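Local coordinates for serine-repeat antigen protein (Plasmodium falciparum, PDB 3CH3), which is a protease-like malaria antigen of the papain family with a noncanonical active-site serine, its own catalytic activity being uncertain, at residues 172-177 against 196-201; 186-191 against 235-240; 64-69 against 87-92; 28-33 against 100-105. All blocks are in the same frame, centred on the assembly; numbering follows the deposited sequence. Where two conformers were deposited one is given.

Contact 1 (172-177 against 196-201); sequences YIKAEN and TADHAV. With 2HP (dihydrogenphosphate ion), chain C.
Ile173 meets both Asp198 and His199 in a classic beta bulge, where strand 169-173 runs antiparallel to the start of strand 199-210. Ile173 N gives a straight bond to His199 O (3.0 Å), and Ile173 O takes two donors. His199 N arrives almost end-on to that carbonyl, while Asp198 N (2.9 Å) comes in from 40° above its plane. This is the tight part of the contact. On one side of the pairing, Ala200 CB lies over a face of the Tyr172 ring, off toward the rim and 4.2 Å from its centroid. On the other, Ile173 CD1 rests on Val201 CG1 (3.9 Å) and near the edge of the His199 imidazole. The wetter side is held by Asp198, whose OD1 receives Ala175 N (2.8 Å) on the syn side. Its OD2 is met by two waters, one of them also bound by Glu176 N. Lys174 NZ stops 4.1 Å short of Asp198 OD2 and bonds only weakly to Thr196 OG1. The His199 side chain, CG anti to its backbone N (chi1 -179°), points ND1 at the dihydrogenphosphate, bonding O3 at 2.8 Å, while NE2 is held by Asn224. With Ser33 at the same anion, this histidine-asparagine pair has the layout of the papain active site, the serine standing where relatives carry cysteine.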
loop_
_atom_site.group_PDB
_atom_site.type_symbol
_atom_site.label_atom_id
_atom_site.label_comp_id
_atom_site.label_asym_id
_atom_site.label_seq_id
_atom_site.Cartn_x
_atom_site.Cartn_y
_atom_site.Cartn_z
ATOM N N TYR A 172 -7.334 2.862 -1.598
ATOM C CA TYR A 172 -8.258 3.023 -0.496
ATOM C C TYR A 172 -9.490 2.173 -0.767
ATOM O O TYR A 172 -10.047 2.183 -1.894
ATOM C CB TYR A 172 -8.676 4.490 -0.321
ATOM C CG TYR A 172 -7.920 5.133 0.792
ATOM C CD1 TYR A 172 -6.854 5.974 0.522
ATOM C CD2 TYR A 172 -8.203 4.822 2.133
ATOM C CE1 TYR A 172 -6.130 6.584 1.597
ATOM C CE2 TYR A 172 -7.517 5.399 3.181
ATOM C CZ TYR A 172 -6.475 6.259 2.921
ATOM O OH TYR A 172 -5.787 6.819 3.968
ATOM N N ILE A 173 -9.903 1.438 0.257
ATOM C CA ILE A 173 -11.104 0.627 0.214
ATOM C C ILE A 173 -11.937 0.910 1.484
ATOM O O ILE A 173 -11.439 1.486 2.474
ATOM C CB ILE A 173 -10.732 -0.885 0.135
ATOM C CG1 ILE A 173 -10.067 -1.327 1.469
ATOM C CG2 ILE A 173 -9.843 -1.178 -1.106
ATOM C CD1 ILE A 173 -9.894 -2.938 1.597
ATOM N N LYS A 174 -13.190 0.474 1.452
ATOM C CA LYS A 174 -13.994 0.419 2.656
ATOM C C LYS A 174 -13.707 -0.914 3.347
ATOM O O LYS A 174 -13.937 -2.002 2.762
ATOM C CB LYS A 174 -15.486 0.555 2.301
ATOM C CG LYS A 174 -16.297 0.829 3.571
ATOM C CD LYS A 174 -16.381 2.335 3.844
ATOM C CE LYS A 174 -17.366 2.601 4.983
ATOM N NZ LYS A 174 -17.434 4.054 5.297
ATOM N N ALA A 175 -13.217 -0.854 4.588
ATOM C CA ALA A 175 -12.799 -2.105 5.269
ATOM C C ALA A 175 -13.934 -3.142 5.338
ATOM O O ALA A 175 -13.680 -4.323 5.208
ATOM C CB ALA A 175 -12.259 -1.821 6.665
ATOM N N GLU A 176 -15.171 -2.675 5.518
ATOM C CA GLU A 176 -16.331 -3.604 5.648
ATOM C C GLU A 176 -16.421 -4.516 4.425
ATOM O O GLU A 176 -16.881 -5.652 4.524
ATOM C CB GLU A 176 -17.637 -2.801 5.758
ATOM C CG GLU A 176 -18.080 -2.116 4.427
ATOM C CD GLU A 176 -19.336 -1.241 4.551
ATOM O OE1 GLU A 176 -19.681 -0.800 5.687
ATOM O OE2 GLU A 176 -19.986 -0.999 3.506
ATOM N N ASN A 177 -15.973 -4.011 3.279
ATOM C CA ASN A 177 -16.140 -4.784 2.053
ATOM C C ASN A 177 -15.287 -6.053 2.050
ATOM O O ASN A 177 -15.556 -6.962 1.266
ATOM C CB ASN A 177 -15.778 -3.967 0.833
ATOM C CG ASN A 177 -16.794 -2.856 0.533
ATOM O OD1 ASN A 177 -18.007 -2.900 0.876
ATOM N ND2 ASN A 177 -16.311 -1.878 -0.131
ATOM N N THR A 196 -17.634 5.796 -0.358
ATOM C CA THR A 196 -16.490 6.307 0.401
ATOM C C THR A 196 -15.543 5.151 0.771
ATOM O O THR A 196 -15.859 3.980 0.510
ATOM C CB THR A 196 -16.953 6.984 1.693
ATOM O OG1 THR A 196 -17.630 6.016 2.530
ATOM C CG2 THR A 196 -17.900 8.169 1.395
ATOM N N ALA A 197 -14.423 5.478 1.410
ATOM C CA ALA A 197 -13.441 4.457 1.822
ATOM C C ALA A 197 -12.890 4.880 3.201
ATOM O O ALA A 197 -13.112 6.019 3.672
ATOM C CB ALA A 197 -12.328 4.337 0.770
ATOM N N ASP A 198 -12.186 3.972 3.854
ATOM C CA ASP A 198 -11.702 4.219 5.212
ATOM C C ASP A 198 -10.397 3.484 5.575
ATOM O O ASP A 198 -9.903 3.609 6.719
ATOM C CB ASP A 198 -12.823 3.927 6.244
ATOM C CG ASP A 198 -13.235 2.449 6.288
ATOM O OD1 ASP A 198 -12.557 1.604 5.668
ATOM O OD2 ASP A 198 -14.233 2.154 6.962
ATOM N N HIS A 199 -9.838 2.723 4.634
ATOM C CA HIS A 199 -8.712 1.807 4.963
ATOM C C HIS A 199 -7.738 1.745 3.778
ATOM O O HIS A 199 -8.141 1.463 2.636
ATOM C CB HIS A 199 -9.265 0.417 5.250
ATOM C CG HIS A 199 -8.211 -0.583 5.609
ATOM N ND1 HIS A 199 -7.480 -0.510 6.782
ATOM C CD2 HIS A 199 -7.760 -1.666 4.944
ATOM C CE1 HIS A 199 -6.626 -1.520 6.816
ATOM N NE2 HIS A 199 -6.785 -2.245 5.719
ATOM N N ALA A 200 -6.462 1.981 4.056
ATOM C CA ALA A 200 -5.421 1.977 3.017
ATOM C C ALA A 200 -4.820 0.581 2.876
ATOM O O ALA A 200 -4.522 -0.096 3.876
ATOM C CB ALA A 200 -4.316 3.027 3.334
ATOM N N VAL A 201 -4.662 0.171 1.632
ATOM C CA VAL A 201 -4.042 -1.109 1.273
ATOM C C VAL A 201 -3.061 -0.810 0.131
ATOM O O VAL A 201 -2.902 0.347 -0.251
ATOM C CB VAL A 201 -5.115 -2.156 0.839
ATOM C CG1 VAL A 201 -6.023 -2.490 2.077
ATOM C CG2 VAL A 201 -5.925 -1.709 -0.463
HETATM P P 2HP C . -7.675 2.146 9.658
HETATM O O1 2HP C . -8.159 1.245 10.808
HETATM O O2 2HP C . -6.201 2.162 9.428
HETATM O O3 2HP C . -8.598 1.586 8.267
HETATM O O4 2HP C . -8.100 3.819 10.110
HETATM O O HOH W 1 -15.704 4.124 8.144
HETATM O O HOH W 2 -15.500 -0.151 7.004
#

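Contact 2 (186-191 against 235-240); sequences KKVQNL and YFKVDM
A short, weakly formed parallel pairing sets Gln189 beside Val238 of strand 235-239. Both backbone polar atoms of Gln189 are used on the one neighbour: N donates to Lys237 O (2.9 Å) from a position tilted 35° from the carbonyl plane, and Gln189 O takes Asp239 N (2.9 Å) almost head-on. Val238 CA adds a CA-H...O contact to the same Gln189 oxygen. The pairing adds a short, weakly bonded edge to the mixed sheet of the papain fold, in which 235-239 pairs antiparallel with 216-223 along its other edge. A water bridges at each end, one between Lys187 O and Lys237 N, the other from Leu191 N to Asp239 O (2.8 Å). Val188, its CG1 anti to the backbone N (chi1 173°), lays that methyl against Asp239 N and turns CG2 to Lys237 CB and CD. The Leu191 and Val238 side chains cross at about a right angle, CD1 of Leu191 3.9 Å from CG2 of Val238. Asn190 and Asp239 run side by side, amide and carboxylate planes 66° apart, with Asn190 OD1 against Asp239 CB (3.4 Å). The Asp239 carboxylate has its bonds with other residues: OD2 with Tyr209 OH, OD1 with the backbone N of Tyr241 and Gly242.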
loop_
_atom_site.group_PDB
_atom_site.type_symbol
_atom_site.label_atom_id
_atom_site.label_comp_id
_atom_site.label_asym_id
_atom_site.label_seq_id
_atom_site.Cartn_x
_atom_site.Cartn_y
_atom_site.Cartn_z
ATOM N N LYS A 186 -8.119 -17.812 -0.168
ATOM C CA LYS A 186 -7.917 -18.771 -1.283
ATOM C C LYS A 186 -8.848 -18.590 -2.513
ATOM O O LYS A 186 -8.829 -19.410 -3.448
ATOM C CB LYS A 186 -8.109 -20.198 -0.765
ATOM N N LYS A 187 -9.681 -17.568 -2.510
ATOM C CA LYS A 187 -10.663 -17.385 -3.585
ATOM C C LYS A 187 -10.435 -15.992 -4.164
ATOM O O LYS A 187 -10.055 -15.083 -3.426
ATOM C CB LYS A 187 -12.073 -17.348 -2.995
ATOM C CG LYS A 187 -12.675 -18.665 -2.525
ATOM C CD LYS A 187 -14.211 -18.518 -2.513
ATOM C CE LYS A 187 -14.929 -19.854 -2.205
ATOM N NZ LYS A 187 -16.323 -19.892 -2.803
ATOM N N VAL A 188 -10.696 -15.789 -5.451
ATOM C CA VAL A 188 -10.715 -14.425 -5.968
ATOM C C VAL A 188 -12.038 -13.800 -5.543
ATOM O O VAL A 188 -13.119 -14.281 -5.939
ATOM C CB VAL A 188 -10.585 -14.387 -7.529
ATOM C CG1 VAL A 188 -10.777 -12.975 -8.045
ATOM C CG2 VAL A 188 -9.238 -15.034 -7.950
ATOM N N GLN A 189 -11.966 -12.747 -4.732
ATOM C CA GLN A 189 -13.188 -12.123 -4.190
ATOM C C GLN A 189 -13.908 -11.341 -5.275
ATOM O O GLN A 189 -13.292 -10.682 -6.111
ATOM C CB GLN A 189 -12.862 -11.167 -3.029
ATOM C CG GLN A 189 -11.986 -11.803 -1.919
ATOM C CD GLN A 189 -12.672 -12.974 -1.212
ATOM O OE1 GLN A 189 -12.015 -13.963 -0.871
ATOM N NE2 GLN A 189 -13.972 -12.876 -0.995
ATOM N N ASN A 190 -15.226 -11.395 -5.283
ATOM C CA ASN A 190 -15.970 -10.657 -6.296
ATOM C C ASN A 190 -16.786 -9.617 -5.520
ATOM O O ASN A 190 -17.857 -9.940 -5.009
ATOM C CB ASN A 190 -16.879 -11.594 -7.102
ATOM C CG ASN A 190 -17.367 -10.943 -8.388
ATOM O OD1 ASN A 190 -16.668 -10.131 -9.000
ATOM N ND2 ASN A 190 -18.600 -11.287 -8.792
ATOM N N LEU A 191 -16.222 -8.416 -5.355
ATOM C CA LEU A 191 -16.699 -7.469 -4.331
ATOM C C LEU A 191 -17.185 -6.177 -4.934
ATOM O O LEU A 191 -16.620 -5.704 -5.936
ATOM C CB LEU A 191 -15.545 -7.089 -3.379
ATOM C CG LEU A 191 -14.879 -8.248 -2.655
ATOM C CD1 LEU A 191 -13.807 -7.694 -1.774
ATOM C CD2 LEU A 191 -15.898 -9.049 -1.810
ATOM N N TYR A 235 -2.391 -11.249 2.096
ATOM C CA TYR A 235 -2.853 -10.711 0.806
ATOM C C TYR A 235 -4.214 -11.280 0.410
ATOM O O TYR A 235 -4.701 -12.249 0.994
ATOM C CB TYR A 235 -1.839 -11.083 -0.303
ATOM C CG TYR A 235 -0.429 -10.573 -0.095
ATOM C CD1 TYR A 235 0.484 -11.278 0.733
ATOM C CD2 TYR A 235 0.005 -9.418 -0.726
ATOM C CE1 TYR A 235 1.789 -10.811 0.939
ATOM C CE2 TYR A 235 1.337 -8.943 -0.537
ATOM C CZ TYR A 235 2.195 -9.632 0.291
ATOM O OH TYR A 235 3.472 -9.155 0.458
ATOM N N PHE A 236 -4.813 -10.695 -0.626
ATOM C CA PHE A 236 -5.978 -11.330 -1.234
ATOM C C PHE A 236 -6.053 -10.970 -2.714
ATOM O O PHE A 236 -5.383 -10.033 -3.159
ATOM C CB PHE A 236 -7.278 -10.930 -0.480
ATOM C CG PHE A 236 -7.622 -9.465 -0.544
ATOM C CD1 PHE A 236 -8.663 -9.010 -1.393
ATOM C CD2 PHE A 236 -6.998 -8.551 0.307
ATOM C CE1 PHE A 236 -9.020 -7.644 -1.432
ATOM C CE2 PHE A 236 -7.363 -7.141 0.274
ATOM C CZ PHE A 236 -8.370 -6.718 -0.589
ATOM N N LYS A 237 -6.897 -11.683 -3.457
ATOM C CA LYS A 237 -7.147 -11.367 -4.880
ATOM C C LYS A 237 -8.567 -10.878 -4.961
ATOM O O LYS A 237 -9.458 -11.429 -4.270
ATOM C CB LYS A 237 -6.989 -12.593 -5.772
ATOM C CG LYS A 237 -5.523 -13.088 -5.880
ATOM C CD LYS A 237 -5.423 -14.306 -6.843
ATOM C CE LYS A 237 -3.942 -14.617 -7.077
ATOM N NZ LYS A 237 -3.609 -16.067 -6.900
ATOM N N VAL A 238 -8.791 -9.860 -5.790
ATOM C CA VAL A 238 -10.121 -9.307 -5.989
ATOM C C VAL A 238 -10.369 -8.996 -7.478
ATOM O O VAL A 238 -9.508 -8.413 -8.143
ATOM C CB VAL A 238 -10.347 -8.045 -5.080
ATOM C CG1 VAL A 238 -9.317 -6.901 -5.342
ATOM C CG2 VAL A 238 -11.835 -7.519 -5.151
ATOM N N ASP A 239 -11.571 -9.345 -7.954
ATOM C CA ASP A 239 -11.932 -9.092 -9.332
ATOM C C ASP A 239 -11.814 -7.565 -9.643
ATOM O O ASP A 239 -12.238 -6.725 -8.836
ATOM C CB ASP A 239 -13.348 -9.639 -9.577
ATOM C CG ASP A 239 -13.683 -9.701 -11.052
ATOM O OD1 ASP A 239 -13.975 -8.614 -11.621
ATOM O OD2 ASP A 239 -13.670 -10.823 -11.605
ATOM N N MET A 240 -11.208 -7.195 -10.771
ATOM C CA MET A 240 -10.997 -5.752 -11.047
ATOM C C MET A 240 -12.290 -4.997 -11.254
ATOM O O MET A 240 -12.339 -3.784 -11.082
ATOM C CB MET A 240 -10.162 -5.560 -12.298
ATOM C CG MET A 240 -8.735 -6.108 -12.141
ATOM S SD MET A 240 -7.892 -5.665 -13.720
ATOM C CE MET A 240 -6.268 -6.321 -13.238
HETATM O O HOH W 3 -8.298 -13.733 -2.102
HETATM O O HOH W 4 -14.442 -7.165 -7.196
#

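Contact 3 (64-69 against 87-92)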
loop_
_atom_site.group_PDB
_atom_site.type_symbol
_atom_site.label_atom_id
_atom_site.label_comp_id
_atom_site.label_asym_id
_atom_site.label_seq_id
_atom_site.Cartn_x
_atom_site.Cartn_y
_atom_site.Cartn_z
ATOM N N CYS A 64 5.908 11.041 15.313
ATOM C CA CYS A 64 6.675 12.263 15.026
ATOM C C CYS A 64 5.925 13.106 14.010
ATOM O O CYS A 64 5.714 12.677 12.891
ATOM C CB CYS A 64 8.060 11.904 14.509
ATOM S SG CYS A 64 8.955 10.850 15.635
ATOM N N TYR A 65 5.475 14.282 14.436
ATOM C CA TYR A 65 4.640 15.148 13.596
ATOM C C TYR A 65 4.577 16.540 14.211
ATOM O O TYR A 65 4.735 16.696 15.425
ATOM C CB TYR A 65 3.222 14.560 13.391
ATOM C CG TYR A 65 2.457 14.341 14.675
ATOM C CD1 TYR A 65 1.668 15.355 15.208
ATOM C CD2 TYR A 65 2.524 13.111 15.368
ATOM C CE1 TYR A 65 0.979 15.185 16.410
ATOM C CE2 TYR A 65 1.825 12.925 16.558
ATOM C CZ TYR A 65 1.061 13.974 17.075
ATOM O OH TYR A 65 0.361 13.838 18.242
ATOM N N LYS A 66 4.355 17.544 13.366
ATOM C CA LYS A 66 4.349 18.930 13.814
ATOM C C LYS A 66 2.975 19.343 14.330
ATOM O O LYS A 66 1.967 18.677 14.067
ATOM C CB LYS A 66 4.859 19.863 12.704
ATOM C CG LYS A 66 6.380 19.976 12.688
ATOM C CD LYS A 66 6.892 21.016 11.679
ATOM C CE LYS A 66 8.427 21.048 11.654
ATOM N NZ LYS A 66 9.004 19.655 11.632
ATOM N N GLY A 67 2.955 20.417 15.110
ATOM C CA GLY A 67 1.712 20.979 15.604
ATOM C C GLY A 67 1.241 20.350 16.897
ATOM O O GLY A 67 1.986 19.627 17.569
ATOM N N GLU A 68 -0.010 20.640 17.241
ATOM C CA GLU A 68 -0.627 20.145 18.466
ATOM C C GLU A 68 -0.686 18.614 18.457
ATOM O O GLU A 68 -0.788 17.995 17.389
ATOM C CB GLU A 68 -2.027 20.759 18.654
ATOM C CG GLU A 68 -2.930 20.719 17.404
ATOM C CD GLU A 68 -3.722 19.424 17.269
ATOM O OE1 GLU A 68 -4.555 19.140 18.162
ATOM O OE2 GLU A 68 -3.524 18.690 16.269
ATOM N N HIS A 69 -0.591 18.016 19.645
ATOM C CA HIS A 69 -0.747 16.565 19.803
ATOM C C HIS A 69 -2.083 16.081 19.224
ATOM O O HIS A 69 -3.099 16.782 19.321
ATOM C CB HIS A 69 -0.605 16.185 21.282
ATOM C CG HIS A 69 -1.059 14.795 21.604
ATOM N ND1 HIS A 69 -2.389 14.461 21.745
ATOM C CD2 HIS A 69 -0.359 13.657 21.828
ATOM C CE1 HIS A 69 -2.491 13.176 22.033
ATOM N NE2 HIS A 69 -1.274 12.664 22.089
ATOM N N GLU A 87 8.749 15.409 4.562
ATOM C CA GLU A 87 9.246 16.696 4.129
ATOM C C GLU A 87 9.623 17.564 5.331
ATOM O O GLU A 87 10.559 18.355 5.262
ATOM C CB GLU A 87 8.214 17.352 3.208
ATOM C CG GLU A 87 8.106 16.626 1.849
ATOM C CD GLU A 87 6.686 16.580 1.262
ATOM O OE1 GLU A 87 5.768 17.242 1.804
ATOM O OE2 GLU A 87 6.493 15.880 0.243
ATOM N N ASP A 88 8.923 17.375 6.445
ATOM C CA ASP A 88 9.234 18.073 7.689
ATOM C C ASP A 88 10.486 17.547 8.388
ATOM O O ASP A 88 11.241 18.327 8.962
ATOM C CB ASP A 88 8.044 18.022 8.656
ATOM C CG ASP A 88 6.879 18.888 8.199
ATOM O OD1 ASP A 88 7.088 19.766 7.327
ATOM O OD2 ASP A 88 5.752 18.690 8.711
ATOM N N TYR A 89 10.700 16.234 8.343
ATOM C CA TYR A 89 11.759 15.614 9.143
ATOM C C TYR A 89 12.995 15.228 8.333
ATOM O O TYR A 89 14.121 15.384 8.810
ATOM C CB TYR A 89 11.204 14.433 9.964
ATOM C CG TYR A 89 10.305 14.875 11.109
ATOM C CD1 TYR A 89 10.820 15.037 12.397
ATOM C CD2 TYR A 89 8.948 15.161 10.898
ATOM C CE1 TYR A 89 10.006 15.458 13.452
ATOM C CE2 TYR A 89 8.124 15.588 11.944
ATOM C CZ TYR A 89 8.663 15.734 13.219
ATOM O OH TYR A 89 7.866 16.155 14.268
ATOM N N GLY A 90 12.791 14.748 7.109
ATOM C CA GLY A 90 13.893 14.325 6.234
ATOM C C GLY A 90 14.573 13.039 6.686
ATOM O O GLY A 90 15.686 12.723 6.249
ATOM N N PHE A 91 13.900 12.295 7.563
ATOM C CA PHE A 91 14.477 11.100 8.179
ATOM C C PHE A 91 13.433 10.012 8.294
ATOM O O PHE A 91 12.341 10.234 8.827
ATOM C CB PHE A 91 15.059 11.420 9.568
ATOM C CG PHE A 91 16.108 10.441 10.031
ATOM C CD1 PHE A 91 17.461 10.698 9.814
ATOM C CD2 PHE A 91 15.748 9.264 10.682
ATOM C CE1 PHE A 91 18.443 9.794 10.242
ATOM C CE2 PHE A 91 16.719 8.351 11.109
ATOM C CZ PHE A 91 18.063 8.613 10.886
ATOM N N LEU A 92 13.758 8.839 7.767
ATOM C CA LEU A 92 12.942 7.668 7.995
ATOM C C LEU A 92 13.829 6.605 8.579
ATOM O O LEU A 92 14.644 6.037 7.843
ATOM C CB LEU A 92 12.341 7.158 6.686
ATOM C CG LEU A 92 11.195 7.957 6.081
ATOM C CD1 LEU A 92 10.834 7.291 4.772
ATOM C CD2 LEU A 92 9.981 8.043 7.014
HETATM O O HOH W 5 4.669 16.916 10.443
#
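Tyr89, the last helical residue of helix 79-89, has its ring clasped between Cys64 and Lys66, with a cation-pi contact on one face. Lys66 NZ sits over that face, 4.4 Å from the centroid and 20° off the ring normal; Cys64 CB lies over the opposite face, nearest to Tyr89 CZ (4.1 Å). The arrangement joins two helix ends in the helical half of the papain fold, since Cys64 is the first residue to leave helix 58-63. Tyr89 OH lies 3.0 Å from Tyr65 N, but at too poor an angle for a hydrogen bond. The Lys66 chain reaches across extended and bends only at its last torsion (chi4 45°), which sets NZ above the ring and 3.5 Å from Asp88 CB. Its charge remains 4.5 Å from Asp88 OD2, too far for a salt bridge, though the opposite charges probably still attract. Further out, a disulfide to Cys109 fixes Cys64, Tyr60 of helix 58-63 touches Tyr89, and a bond to Lys70 N holds the hydroxyl of Tyr65. Gly90, with positive phi, is the first residue out of helix 79-89. Between backbone and carboxylate a single water mediates, accepting from Lys66 N and donating to Asp88 OD2 at 2.7 Å.

Contact 4 (28-33 against 100-105); sequences GNCDTS and YNYVKV. With 2HP (dihydrogenphosphate ion), chain C.
Aromatic packing comes first: the chain at Gly28 and Asn29 passes over one face of the Tyr102 ring. Asn29 N sits above the ring centre, while Asn29 CB makes a CH-pi contact 3.8 Å from the centroid; Gly28, with no side chain, brings its backbone close to Tyr102 CD2. Val103 CG1 covers the opposite face, so the ring is gripped on both sides. Phe36 meets the other tyrosine ring, that of Tyr100, edge-to-face. Sulfur approaches differently. Cys30 SG, disulfide-bonded to Cys73, stands at the Tyr102 edge, 81° off the ring normal, and also touches Val105 CB (3.9 Å). Among polar contacts, Thr32 OG1 donates to Tyr100 OH (2.9 Å), the two side chains coming from opposite directions, and that phenol oxygen is also bonded to Gln27 O. These bonds tie the loop of 100-105 to the segment leading into helix 33-48, which in papain-like proteases carries the nucleophile at its N-terminus; here that place belongs to Ser33. Anion binding follows from the helix start: Ser33 N and Ser33 OG both bond the phosphate oxygen O2, each at 2.8 Å. A chi1 of 69° swings OG between backbone N and carbonyl carbon, and Ala200 N probably also bonds it. Gln27 NE2 reaches the same phosphate, and together with Ser33 N probably marks the oxyanion hole, as in papain.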
loop_
_atom_site.group_PDB
_atom_site.type_symbol
_atom_site.label_atom_id
_atom_site.label_comp_id
_atom_site.label_asym_id
_atom_site.label_seq_id
_atom_site.Cartn_x
_atom_site.Cartn_y
_atom_site.Cartn_z
ATOM N N GLY A 28 -2.169 -3.682 14.053
ATOM C CA GLY A 28 -2.751 -3.865 15.391
ATOM C C GLY A 28 -4.077 -3.125 15.470
ATOM O O GLY A 28 -4.774 -2.931 14.456
ATOM N N ASN A 29 -4.416 -2.689 16.684
ATOM C CA ASN A 29 -5.712 -2.106 16.943
ATOM C C ASN A 29 -5.674 -0.580 16.925
ATOM O O ASN A 29 -6.279 0.042 17.791
ATOM C CB ASN A 29 -6.271 -2.629 18.282
ATOM C CG ASN A 29 -7.782 -2.695 18.294
ATOM O OD1 ASN A 29 -8.417 -2.716 17.234
ATOM N ND2 ASN A 29 -8.368 -2.727 19.471
ATOM N N CYS A 30 -4.875 0.004 16.021
ATOM C CA CYS A 30 -4.854 1.459 15.750
ATOM C C CYS A 30 -5.168 1.714 14.280
ATOM O O CYS A 30 -5.018 0.821 13.456
ATOM C CB CYS A 30 -3.475 2.106 16.048
ATOM S SG CYS A 30 -2.970 2.192 17.809
ATOM N N ASP A 31 -5.602 2.945 13.982
ATOM C CA ASP A 31 -6.063 3.297 12.656
ATOM C C ASP A 31 -4.872 3.792 11.880
ATOM O O ASP A 31 -4.856 4.920 11.420
ATOM C CB ASP A 31 -7.150 4.369 12.750
ATOM C CG ASP A 31 -8.395 3.884 13.486
ATOM O OD1 ASP A 31 -8.522 2.664 13.774
ATOM O OD2 ASP A 31 -9.257 4.740 13.791
ATOM N N THR A 32 -3.881 2.942 11.709
ATOM C CA THR A 32 -2.618 3.397 11.107
ATOM C C THR A 32 -2.337 2.790 9.743
ATOM O O THR A 32 -1.175 2.787 9.275
ATOM C CB THR A 32 -1.430 3.124 12.048
ATOM O OG1 THR A 32 -1.450 1.751 12.471
ATOM C CG2 THR A 32 -1.503 4.068 13.301
ATOM N N SER A 33 -3.379 2.292 9.068
ATOM C CA SER A 33 -3.155 1.715 7.721
ATOM C C SER A 33 -2.539 2.736 6.758
ATOM O O SER A 33 -1.775 2.366 5.859
ATOM C CB SER A 33 -4.447 1.166 7.123
ATOM O OG SER A 33 -5.392 2.175 6.783
ATOM N N TYR A 100 7.612 -1.371 15.684
ATOM C CA TYR A 100 6.210 -1.046 15.882
ATOM C C TYR A 100 5.537 -1.905 16.922
ATOM O O TYR A 100 5.663 -3.140 16.916
ATOM C CB TYR A 100 5.435 -1.215 14.580
ATOM C CG TYR A 100 3.989 -0.768 14.645
ATOM C CD1 TYR A 100 3.654 0.594 14.506
ATOM C CD2 TYR A 100 2.951 -1.695 14.781
ATOM C CE1 TYR A 100 2.334 1.008 14.502
ATOM C CE2 TYR A 100 1.620 -1.274 14.787
ATOM C CZ TYR A 100 1.324 0.058 14.634
ATOM O OH TYR A 100 0.008 0.471 14.641
ATOM N N ASN A 101 4.834 -1.240 17.835
ATOM C CA ASN A 101 3.873 -1.929 18.703
ATOM C C ASN A 101 2.727 -0.948 18.793
ATOM O O ASN A 101 2.963 0.204 19.131
ATOM C CB ASN A 101 4.474 -2.243 20.092
ATOM C CG ASN A 101 3.585 -3.134 20.924
ATOM O OD1 ASN A 101 2.362 -3.047 20.860
ATOM N ND2 ASN A 101 4.202 -4.002 21.744
ATOM N N TYR A 102 1.518 -1.375 18.440
ATOM C CA TYR A 102 0.387 -0.446 18.378
ATOM C C TYR A 102 0.090 0.255 19.690
ATOM O O TYR A 102 -0.411 1.384 19.687
ATOM C CB TYR A 102 -0.869 -1.114 17.813
ATOM C CG TYR A 102 -1.817 -1.777 18.807
ATOM C CD1 TYR A 102 -2.831 -1.024 19.439
ATOM C CD2 TYR A 102 -1.751 -3.117 19.079
ATOM C CE1 TYR A 102 -3.750 -1.611 20.329
ATOM C CE2 TYR A 102 -2.672 -3.718 19.970
ATOM C CZ TYR A 102 -3.663 -2.965 20.587
ATOM O OH TYR A 102 -4.574 -3.567 21.466
ATOM N N VAL A 103 0.377 -0.410 20.816
ATOM C CA VAL A 103 0.125 0.232 22.112
ATOM C C VAL A 103 1.103 1.379 22.430
ATOM O O VAL A 103 0.927 2.080 23.427
ATOM C CB VAL A 103 0.073 -0.782 23.272
ATOM C CG1 VAL A 103 -0.946 -1.876 22.968
ATOM C CG2 VAL A 103 1.444 -1.371 23.551
ATOM N N LYS A 104 2.129 1.545 21.587
ATOM C CA LYS A 104 3.116 2.618 21.739
ATOM C C LYS A 104 2.832 3.821 20.842
ATOM O O LYS A 104 3.548 4.826 20.912
ATOM C CB LYS A 104 4.535 2.113 21.473
ATOM C CG LYS A 104 4.943 0.960 22.347
ATOM C CD LYS A 104 6.431 0.749 22.332
ATOM C CE LYS A 104 6.764 -0.495 23.104
ATOM N NZ LYS A 104 8.199 -0.519 23.464
ATOM N N VAL A 105 1.794 3.710 20.014
ATOM C CA VAL A 105 1.366 4.820 19.158
ATOM C C VAL A 105 0.836 5.920 20.078
ATOM O O VAL A 105 -0.138 5.701 20.826
ATOM C CB VAL A 105 0.277 4.396 18.139
ATOM C CG1 VAL A 105 -0.268 5.668 17.389
ATOM C CG2 VAL A 105 0.784 3.311 17.148
HETATM P P 2HP C . -7.675 2.146 9.658
HETATM O O1 2HP C . -8.159 1.245 10.808
HETATM O O2 2HP C . -6.201 2.162 9.428
HETATM O O3 2HP C . -8.598 1.586 8.267
HETATM O O4 2HP C . -8.100 3.819 10.110
#

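How the contacts relate
Contacts 1 and 4 share one dihydrogenphosphate: His199 reaches it from the sheet, Ser33 from the start of helix 33-48, the two sides of the active-site cleft. Contact 2 belongs to the same sheet as contact 1 and touches it through Leu191 CD1 on Asn177 O; both rest on backbone pairing, antiparallel and bulged in one, parallel in the other. Contact 3 is nested in the chain between the segments of contact 4 but about 7 Å from it at nearest atoms. Contacts 3 and 4 lack strand pairing and rest on side chains, each with a disulfide cysteine beside a tyrosine ring. Contact 3 is at the surface, the other three partly buried.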